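Local coordinates for ABC transporter substrate-binding protein (Streptococcus pneumoniae, PDB 4OHN) that binds histidine and probably delivers it, or a related amino acid, to an ABC uptake transporter, at residues 13-18 against 55-60; 7-12 against 216-221. All coordinates share one frame; numbering follows the deposited sequence. Where two conformers were deposited one is given.

Contact 1 (13-18 against 55-60); sequences KYQSNK and YGITVN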
loop_
_atom_site.group_PDB
_atom_site.type_symbol
_atom_site.label_atom_id
_atom_site.label_comp_id
_atom_site.label_asym_id
_atom_site.label_seq_id
_atom_site.Cartn_x
_atom_site.Cartn_y
_atom_site.Cartn_z
ATOM N N LYS A 13 -25.804 8.398 0.805
ATOM C CA LYS A 13 -25.186 9.719 0.870
ATOM C C LYS A 13 -24.122 9.887 -0.220
ATOM O O LYS A 13 -24.104 10.911 -0.904
ATOM C CB LYS A 13 -24.556 9.948 2.249
ATOM C CG LYS A 13 -23.658 11.186 2.360
ATOM C CD LYS A 13 -22.862 11.173 3.661
ATOM C CE LYS A 13 -21.661 12.103 3.591
ATOM N NZ LYS A 13 -20.848 12.054 4.837
ATOM N N TYR A 14 -23.228 8.909 -0.377
ATOM C CA TYR A 14 -22.199 9.029 -1.411
ATOM C C TYR A 14 -22.855 9.150 -2.776
ATOM O O TYR A 14 -22.454 9.957 -3.614
ATOM C CB TYR A 14 -21.238 7.832 -1.414
ATOM C CG TYR A 14 -20.680 7.492 -0.053
ATOM C CD1 TYR A 14 -20.113 8.467 0.744
ATOM C CD2 TYR A 14 -20.747 6.190 0.440
ATOM C CE1 TYR A 14 -19.634 8.160 1.986
ATOM C CE2 TYR A 14 -20.270 5.869 1.677
ATOM C CZ TYR A 14 -19.708 6.859 2.448
ATOM O OH TYR A 14 -19.202 6.568 3.692
ATOM N N GLN A 15 -23.882 8.334 -2.993
ATOM C CA GLN A 15 -24.583 8.312 -4.260
ATOM C C GLN A 15 -25.305 9.636 -4.545
ATOM O O GLN A 15 -25.257 10.135 -5.670
ATOM C CB GLN A 15 -25.546 7.118 -4.296
ATOM C CG GLN A 15 -26.366 6.988 -5.572
ATOM C CD GLN A 15 -25.534 6.557 -6.757
ATOM O OE1 GLN A 15 -25.470 5.369 -7.088
ATOM N NE2 GLN A 15 -24.893 7.514 -7.408
ATOM N N SER A 16 -25.976 10.209 -3.546
ATOM C CA SER A 16 -26.726 11.444 -3.761
ATOM C C SER A 16 -25.816 12.671 -3.834
ATOM O O SER A 16 -26.104 13.617 -4.566
ATOM C CB SER A 16 -27.805 11.634 -2.686
ATOM O OG SER A 16 -27.245 11.700 -1.389
ATOM N N ASN A 17 -24.712 12.642 -3.093
ATOM C CA ASN A 17 -23.733 13.725 -3.148
ATOM C C ASN A 17 -22.822 13.597 -4.369
ATOM O O ASN A 17 -22.108 14.539 -4.706
ATOM C CB ASN A 17 -22.826 13.700 -1.920
ATOM C CG ASN A 17 -23.502 14.197 -0.672
ATOM O OD1 ASN A 17 -24.546 14.832 -0.721
ATOM N ND2 ASN A 17 -22.878 13.927 0.470
ATOM N N LYS A 18 -22.854 12.434 -5.004
ATOM C CA LYS A 18 -21.964 12.109 -6.125
ATOM C C LYS A 18 -20.499 12.305 -5.772
ATOM O O LYS A 18 -19.700 12.734 -6.600
ATOM C CB LYS A 18 -22.337 12.941 -7.349
ATOM C CG LYS A 18 -23.770 12.707 -7.808
ATOM C CD LYS A 18 -24.164 13.713 -8.867
ATOM C CE LYS A 18 -25.608 13.520 -9.308
ATOM N NZ LYS A 18 -25.817 12.191 -9.949
ATOM N N TYR A 55 -20.914 4.612 -10.982
ATOM C CA TYR A 55 -22.029 5.114 -10.178
ATOM C C TYR A 55 -22.212 6.623 -10.300
ATOM O O TYR A 55 -23.020 7.216 -9.582
ATOM C CB TYR A 55 -21.807 4.742 -8.691
ATOM C CG TYR A 55 -21.581 3.261 -8.513
ATOM C CD1 TYR A 55 -22.617 2.366 -8.701
ATOM C CD2 TYR A 55 -20.328 2.759 -8.203
ATOM C CE1 TYR A 55 -22.416 0.999 -8.577
ATOM C CE2 TYR A 55 -20.102 1.401 -8.075
ATOM C CZ TYR A 55 -21.159 0.523 -8.266
ATOM O OH TYR A 55 -21.006 -0.837 -8.155
ATOM N N GLY A 56 -21.452 7.246 -11.192
ATOM C CA GLY A 56 -21.514 8.682 -11.371
ATOM C C GLY A 56 -20.934 9.477 -10.213
ATOM O O GLY A 56 -21.260 10.645 -10.035
ATOM N N ILE A 57 -20.055 8.843 -9.436
ATOM C CA ILE A 57 -19.447 9.437 -8.249
ATOM C C ILE A 57 -18.029 9.908 -8.554
ATOM O O ILE A 57 -17.250 9.176 -9.162
ATOM C CB ILE A 57 -19.443 8.400 -7.094
ATOM C CG1 ILE A 57 -20.877 8.179 -6.606
ATOM C CG2 ILE A 57 -18.546 8.842 -5.956
ATOM C CD1 ILE A 57 -21.055 7.001 -5.636
ATOM N N THR A 58 -17.728 11.134 -8.137
ATOM C CA THR A 58 -16.405 11.735 -8.267
ATOM C C THR A 58 -15.637 11.505 -6.964
ATOM O O THR A 58 -16.179 11.674 -5.871
ATOM C CB THR A 58 -16.531 13.243 -8.514
ATOM O OG1 THR A 58 -17.180 13.459 -9.777
ATOM C CG2 THR A 58 -15.190 13.931 -8.541
ATOM N N VAL A 59 -14.373 11.114 -7.079
ATOM C CA VAL A 59 -13.536 10.914 -5.907
ATOM C C VAL A 59 -12.882 12.219 -5.483
ATOM O O VAL A 59 -12.323 12.957 -6.297
ATOM C CB VAL A 59 -12.424 9.875 -6.171
ATOM C CG1 VAL A 59 -11.524 9.715 -4.952
ATOM C CG2 VAL A 59 -13.047 8.526 -6.569
ATOM N N ASN A 60 -12.984 12.488 -4.188
ATOM C CA ASN A 60 -12.206 13.513 -3.511
ATOM C C ASN A 60 -11.003 12.848 -2.861
ATOM O O ASN A 60 -11.144 12.155 -1.860
ATOM C CB ASN A 60 -13.068 14.216 -2.461
ATOM C CG ASN A 60 -12.289 15.201 -1.641
ATOM O OD1 ASN A 60 -11.505 15.989 -2.176
ATOM N ND2 ASN A 60 -12.479 15.159 -0.336
HETATM O O HOH W 1 -23.349 11.774 -11.671
#
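Tyr-55 meets the helix end 13-17 through its backbone carbonyl: Gln-15 reaches across and places NE2 2.9 Å from Tyr-55 O. The bond is nearly straight, 166° at the hydrogen, and lies both in the carbonyl plane and in the plane of the glutamine amide, which favours this rotation of the amide. Gln-15 gets there by sending CG away from its own backbone N (chi1 179°) and then bending at chi2. The Tyr-55 ring leads off the other way, its OH bonded to Lys-222 O. At Gly-56, with positive phi, a Schellman motif closes helix 43-53; Gly-56 O lies 3.7 Å from Lys-18 CB, and a water joins that O to Lys-18 NZ, the lysine bending at chi4 to meet it. Lys-18 is itself the C-prime residue of a second Schellman motif, so two helix C-terminal ends meet in the contact, just before strands 19-24 and 58-63 run on in parallel as part of the sheet in this periplasmic-binding-protein fold. Ile-57 packs against the last turn of helix 11-17: CD1 comes 4.3 Å from Tyr-14 CB and 4.0 Å from Gln-15 CA, while CG1 lies 3.8 Å from Tyr-14 O. Thr-58 then donates its backbone N-H to Lys-18 O, N to O 3.0 Å, and further along the same strand Asn-60 pairs with Ile-20 and Ile-22.

Contact 2 (7-12 against 216-221); sequences SGDNWS and DTTLVK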
loop_
_atom_site.group_PDB
_atom_site.type_symbol
_atom_site.label_atom_id
_atom_site.label_comp_id
_atom_site.label_asym_id
_atom_site.label_seq_id
_atom_site.Cartn_x
_atom_site.Cartn_y
_atom_site.Cartn_z
ATOM N N SER A 7 -27.500 2.981 10.417
ATOM C CA SER A 7 -27.106 4.390 10.449
ATOM C C SER A 7 -25.760 4.685 9.770
ATOM O O SER A 7 -25.606 5.714 9.106
ATOM C CB SER A 7 -27.082 4.890 11.897
ATOM O OG SER A 7 -26.233 4.088 12.700
ATOM N N GLY A 8 -24.797 3.783 9.937
ATOM C CA GLY A 8 -23.462 3.963 9.399
ATOM C C GLY A 8 -23.276 3.424 7.990
ATOM O O GLY A 8 -22.175 3.478 7.443
ATOM N N ASP A 9 -24.356 2.945 7.365
ATOM C CA ASP A 9 -24.348 2.450 5.974
ATOM C C ASP A 9 -24.671 3.615 5.018
ATOM O O ASP A 9 -25.835 3.796 4.629
ATOM C CB ASP A 9 -25.367 1.297 5.843
ATOM C CG ASP A 9 -25.146 0.395 4.602
ATOM O OD1 ASP A 9 -24.056 0.387 4.009
ATOM O OD2 ASP A 9 -26.072 -0.356 4.230
ATOM N N ASN A 10 -23.640 4.380 4.639
ATOM C CA ASN A 10 -23.766 5.698 4.032
ATOM C C ASN A 10 -23.809 5.721 2.524
ATOM O O ASN A 10 -23.688 6.788 1.922
ATOM C CB ASN A 10 -22.593 6.584 4.471
ATOM C CG ASN A 10 -22.597 6.884 5.951
ATOM O OD1 ASN A 10 -23.620 6.770 6.617
ATOM N ND2 ASN A 10 -21.443 7.292 6.471
ATOM N N TRP A 11 -23.985 4.557 1.903
ATOM C CA TRP A 11 -24.036 4.492 0.449
ATOM C C TRP A 11 -24.960 5.545 -0.161
ATOM O O TRP A 11 -24.587 6.219 -1.115
ATOM C CB TRP A 11 -24.436 3.084 -0.056
ATOM C CG TRP A 11 -24.590 3.114 -1.536
ATOM C CD1 TRP A 11 -25.757 3.123 -2.242
ATOM C CD2 TRP A 11 -23.539 3.223 -2.502
ATOM N NE1 TRP A 11 -25.498 3.226 -3.580
ATOM C CE2 TRP A 11 -24.143 3.293 -3.770
ATOM C CE3 TRP A 11 -22.146 3.265 -2.415
ATOM C CZ2 TRP A 11 -23.396 3.397 -4.941
ATOM C CZ3 TRP A 11 -21.415 3.379 -3.568
ATOM C CH2 TRP A 11 -22.040 3.438 -4.820
ATOM N N SER A 12 -26.152 5.690 0.389
ATOM C CA SER A 12 -27.119 6.606 -0.201
ATOM C C SER A 12 -26.598 8.044 -0.202
ATOM O O SER A 12 -26.906 8.807 -1.116
ATOM C CB SER A 12 -28.493 6.522 0.482
ATOM O OG SER A 12 -28.446 7.000 1.812
ATOM N N ASP A 216 -20.162 0.394 6.664
ATOM C CA ASP A 216 -20.378 0.782 5.270
ATOM C C ASP A 216 -20.455 -0.449 4.329
ATOM O O ASP A 216 -19.686 -0.586 3.350
ATOM C CB ASP A 216 -19.293 1.776 4.847
ATOM C CG ASP A 216 -19.821 3.185 4.584
ATOM O OD1 ASP A 216 -20.993 3.356 4.191
ATOM O OD2 ASP A 216 -19.031 4.154 4.713
ATOM N N THR A 217 -21.413 -1.330 4.616
ATOM C CA THR A 217 -21.478 -2.624 3.950
ATOM C C THR A 217 -21.923 -2.516 2.496
ATOM O O THR A 217 -21.444 -3.254 1.628
ATOM C CB THR A 217 -22.393 -3.599 4.712
ATOM O OG1 THR A 217 -23.678 -2.993 4.882
ATOM C CG2 THR A 217 -21.827 -3.912 6.074
ATOM N N THR A 218 -22.823 -1.596 2.208
ATOM C CA THR A 218 -23.297 -1.443 0.845
ATOM C C THR A 218 -22.176 -0.914 -0.056
ATOM O O THR A 218 -21.981 -1.392 -1.165
ATOM C CB THR A 218 -24.497 -0.513 0.793
ATOM O OG1 THR A 218 -25.551 -1.085 1.563
ATOM C CG2 THR A 218 -24.989 -0.347 -0.620
ATOM N N LEU A 219 -21.439 0.076 0.425
ATOM C CA LEU A 219 -20.276 0.613 -0.274
ATOM C C LEU A 219 -19.295 -0.490 -0.684
ATOM O O LEU A 219 -18.829 -0.519 -1.821
ATOM C CB LEU A 219 -19.613 1.659 0.630
ATOM C CG LEU A 219 -18.277 2.212 0.168
ATOM C CD1 LEU A 219 -18.392 2.885 -1.199
ATOM C CD2 LEU A 219 -17.746 3.168 1.207
ATOM N N VAL A 220 -19.011 -1.424 0.219
ATOM C CA VAL A 220 -18.094 -2.516 -0.090
ATOM C C VAL A 220 -18.638 -3.385 -1.233
ATOM O O VAL A 220 -17.898 -3.746 -2.161
ATOM C CB VAL A 220 -17.794 -3.336 1.169
ATOM C CG1 VAL A 220 -17.118 -4.669 0.806
ATOM C CG2 VAL A 220 -16.912 -2.525 2.112
ATOM N N LYS A 221 -19.922 -3.712 -1.182
ATOM C CA LYS A 221 -20.559 -4.460 -2.266
ATOM C C LYS A 221 -20.451 -3.727 -3.587
ATOM O O LYS A 221 -20.172 -4.330 -4.619
ATOM C CB LYS A 221 -22.033 -4.718 -1.969
ATOM C CG LYS A 221 -22.261 -5.624 -0.808
ATOM C CD LYS A 221 -23.731 -5.945 -0.639
ATOM C CE LYS A 221 -23.965 -6.802 0.585
ATOM N NZ LYS A 221 -23.935 -5.985 1.826
HETATM O O HOH W 2 -22.423 1.717 2.598
#
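Asp-9 presents its carboxylate to the first turn of helix 217-232, and in the conformer described Thr-218 takes both oxygens. Starting at CB, the side chain runs away from the backbone N (chi1 -161°), which carries Asp-9 CG across toward Thr-217 and Thr-218, 3.4 Å from Thr-218 OG1. From there Asp-9 OD1 accepts the N-H of Thr-218, 2.9 Å from its N, on the syn lone pair, with an angle of 167° at the hydrogen, and OD2 accepts the hydroxyl of the same residue, Thr-218 OG1, at 2.8 Å, again from the syn side but 20° out of the carboxylate plane. An acid from a distant part of the chain thus occupies the helix N terminus, where the amide dipoles would be expected to favour its negative charge; Asp-216 holds the N-cap position but makes no capping bond. That second carboxylate turns to the incoming chain instead: Asp-216 OD1 accepts the N-H of Asn-10, 2.9 Å from its N, while OD2 is bonded to Tyr-14 OH. A water donates to Asp-216 OD1 and accepts the N-H of Leu-219; its approach to Asp-9 OD1 is unusually short and doubtful, but if real it may ease the repulsion between the two acids, whose OD1 atoms are 4.3 Å apart. Beyond the polar cluster Trp-11 directs its CB at the helix. Thr-218 CG2 lies 3.5 Å from Trp-11 CB, and Leu-219 CD1 approaches the indole edge in plane, 3.9 Å from Trp-11 CZ3.

How the contacts relate
From the N terminus the chain enters contact 2 first, at 7-12, and passes directly into 13-18 of contact 1, since helix 11-17 serves both. Contact 1 closes the shorter loop, which takes in strand 19-24 and helix 43-53 before returning at 55-60. The chain then runs through most of the fold before 216-221 closes the much longer loop of contact 2, within which contact 1 lies whole. Their centres are 12 Å apart, and Trp-11 touches both Tyr-55 and Ile-57. Together they set the N-terminal helix between the start of strand 58-63 and the start of helix 217-232.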